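Local structure of Esterase/lipase (Lactobacillus rhamnosus, 4N5H) at residues Gly75-Gly80 / Ala204-Lys209. The protein probably hydrolyses carboxylic ester bonds, and may transfer acyl groups, as an esterase of the alpha/beta hydrolase fold. The protein carries 1 engineered substitution. Sequence-based numbering, arbitrary orientation.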
loop_
_atom_site.group_PDB
_atom_site.type_symbol
_atom_site.label_atom_id
_atom_site.label_comp_id
_atom_site.label_asym_id
_atom_site.label_seq_id
_atom_site.Cartn_x
_atom_site.Cartn_y
_atom_site.Cartn_z
ATOM N N GLY A 75 20.375 -4.701 -15.683
ATOM C CA GLY A 75 19.375 -4.204 -16.605
ATOM C C GLY A 75 19.893 -3.878 -17.991
ATOM O O GLY A 75 19.353 -2.987 -18.697
ATOM N N GLY A 76 20.851 -4.636 -18.437
ATOM C CA GLY A 76 21.261 -4.535 -19.822
ATOM C C GLY A 76 21.814 -3.230 -20.276
ATOM O O GLY A 76 21.776 -2.893 -21.489
ATOM N N TRP A 77 22.275 -2.374 -19.349
ATOM C CA TRP A 77 22.743 -0.998 -19.614
ATOM C C TRP A 77 21.718 0.044 -20.032
ATOM O O TRP A 77 21.994 1.252 -20.010
ATOM C CB TRP A 77 24.029 -1.003 -20.532
ATOM C CG TRP A 77 25.153 -1.943 -20.247
ATOM C CD1 TRP A 77 26.175 -1.741 -19.383
ATOM C CD2 TRP A 77 25.368 -3.254 -20.777
ATOM N NE1 TRP A 77 26.988 -2.778 -19.352
ATOM C CE2 TRP A 77 26.545 -3.745 -20.199
ATOM C CE3 TRP A 77 24.688 -4.044 -21.728
ATOM C CZ2 TRP A 77 27.094 -5.022 -20.506
ATOM C CZ3 TRP A 77 25.208 -5.254 -22.064
ATOM C CH2 TRP A 77 26.419 -5.770 -21.442
ATOM N N PHE A 78 20.485 -0.454 -20.294
ATOM C CA PHE A 78 19.350 0.318 -20.793
ATOM C C PHE A 78 18.227 0.528 -19.783
ATOM O O PHE A 78 17.296 1.308 -19.990
ATOM C CB PHE A 78 18.696 -0.422 -22.008
ATOM C CG PHE A 78 19.378 -0.188 -23.346
ATOM C CD1 PHE A 78 20.423 -1.000 -23.757
ATOM C CD2 PHE A 78 18.934 0.838 -24.188
ATOM C CE1 PHE A 78 21.035 -0.848 -25.015
ATOM C CE2 PHE A 78 19.574 1.004 -25.437
ATOM C CZ PHE A 78 20.605 0.192 -25.810
ATOM N N TYR A 79 18.333 -0.145 -18.629
ATOM C CA TYR A 79 17.201 -0.285 -17.699
ATOM C C TYR A 79 17.724 -0.263 -16.270
ATOM O O TYR A 79 18.798 -0.768 -15.939
ATOM C CB TYR A 79 16.440 -1.596 -17.931
ATOM C CG TYR A 79 15.423 -2.011 -16.934
ATOM C CD1 TYR A 79 15.699 -2.964 -16.007
ATOM C CD2 TYR A 79 14.227 -1.366 -16.837
ATOM C CE1 TYR A 79 14.784 -3.327 -15.060
ATOM C CE2 TYR A 79 13.301 -1.665 -15.861
ATOM C CZ TYR A 79 13.585 -2.678 -14.949
ATOM O OH TYR A 79 12.680 -3.059 -13.923
ATOM N N GLY A 80 16.885 0.283 -15.400
ATOM C CA GLY A 80 17.102 0.131 -13.947
ATOM C C GLY A 80 17.349 1.467 -13.280
ATOM O O GLY A 80 17.502 2.520 -13.903
ATOM N N ALA A 204 24.696 -6.462 -31.684
ATOM C CA ALA A 204 25.569 -5.482 -32.322
ATOM C C ALA A 204 25.067 -4.089 -31.936
ATOM O O ALA A 204 25.843 -3.127 -31.819
ATOM C CB ALA A 204 25.595 -5.682 -33.845
ATOM N N PHE A 205 23.761 -3.956 -31.769
ATOM C CA PHE A 205 23.160 -2.702 -31.341
ATOM C C PHE A 205 23.567 -2.323 -29.884
ATOM O O PHE A 205 23.857 -1.160 -29.593
ATOM C CB PHE A 205 21.647 -2.769 -31.416
ATOM C CG PHE A 205 20.965 -1.502 -31.042
ATOM C CD1 PHE A 205 21.042 -0.397 -31.860
ATOM C CD2 PHE A 205 20.255 -1.391 -29.800
ATOM C CE1 PHE A 205 20.389 0.785 -31.527
ATOM C CE2 PHE A 205 19.659 -0.208 -29.457
ATOM C CZ PHE A 205 19.724 0.890 -30.297
ATOM N N TYR A 206 23.523 -3.290 -28.981
ATOM C CA TYR A 206 24.050 -3.069 -27.610
ATOM C C TYR A 206 25.536 -2.581 -27.601
ATOM O O TYR A 206 25.948 -1.635 -26.867
ATOM C CB TYR A 206 23.943 -4.304 -26.712
ATOM C CG TYR A 206 22.590 -4.521 -26.111
ATOM C CD1 TYR A 206 21.558 -4.995 -26.851
ATOM C CD2 TYR A 206 22.349 -4.280 -24.772
ATOM C CE1 TYR A 206 20.297 -5.170 -26.289
ATOM C CE2 TYR A 206 21.116 -4.521 -24.207
ATOM C CZ TYR A 206 20.092 -5.005 -24.964
ATOM O OH TYR A 206 18.797 -5.200 -24.442
ATOM N N LEU A 207 26.329 -3.255 -28.389
ATOM C CA LEU A 207 27.742 -2.962 -28.473
ATOM C C LEU A 207 27.994 -1.562 -29.038
ATOM O O LEU A 207 28.869 -0.833 -28.538
ATOM C CB LEU A 207 28.448 -4.060 -29.270
ATOM C CG LEU A 207 28.428 -5.464 -28.671
ATOM C CD1 LEU A 207 28.936 -6.529 -29.632
ATOM C CD2 LEU A 207 29.246 -5.406 -27.413
ATOM N N ASP A 208 27.223 -1.185 -30.048
ATOM C CA ASP A 208 27.285 0.154 -30.591
ATOM C C ASP A 208 26.909 1.257 -29.627
ATOM O O ASP A 208 27.527 2.306 -29.576
ATOM C CB ASP A 208 26.400 0.236 -31.843
ATOM C CG ASP A 208 27.105 -0.362 -33.082
ATOM O OD1 ASP A 208 28.337 -0.687 -32.986
ATOM O OD2 ASP A 208 26.451 -0.470 -34.167
ATOM N N LYS A 209 25.845 1.052 -28.871
ATOM C CA LYS A 209 25.417 2.032 -27.911
ATOM C C LYS A 209 26.430 2.058 -26.733
ATOM O O LYS A 209 26.594 3.153 -26.153
ATOM C CB LYS A 209 23.938 1.799 -27.477
ATOM C CG LYS A 209 22.867 2.043 -28.577
ATOM C CD LYS A 209 23.030 3.412 -29.205
ATOM C CE LYS A 209 22.073 3.630 -30.366
ATOM N NZ LYS A 209 22.394 4.929 -31.005
#
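The glycine-rich HGGGW loop that follows strand 66-72, the segment that carries the oxyanion hole in many esterases of the alpha/beta hydrolase fold, meets helix 203-211, which belongs to the insertion between strands 179-183 and 235-240, through an aromatic cluster. At its centre Phe78 and Tyr206 make a T-shaped pair: the CD1-CE1 edge of Phe78 points at one face of the tyrosine ring, the centroids lie 5.0 Å apart and the planes stand at 71°. Phe78 CE1 sits over the rim of that face, and CD1 approaches Tyr206 CE2 to 3.6 Å. The phenyl CZ reaches two further side chains of the helix, 3.8 Å from Phe205 CE2 and 4.0 Å from Lys209 CG. Phe205 turns its CG away from the backbone N (chi1 -178°), which carries the ring beside Lys209, whose CG lies above the rim of one face; the lysine's amine turns away to a salt bridge with Glu4. Around the edge of the tyrosine ring, Gly76 O sits 3.2 Å from CE2, and Trp77 CE3 packs 3.8 Å from CD2. No hydrogen bond joins the two segments, but Tyr206 OH is tied to Trp15 NE1, so helix 2-28 helps to fix the ring. Gly76 lies near, without touching, the probable Ser-His-Asp triad and its nucleophile elbow. Aromatic side chains of helix 203-211 thus back the probable oxyanion-hole loop of an alpha/beta hydrolase.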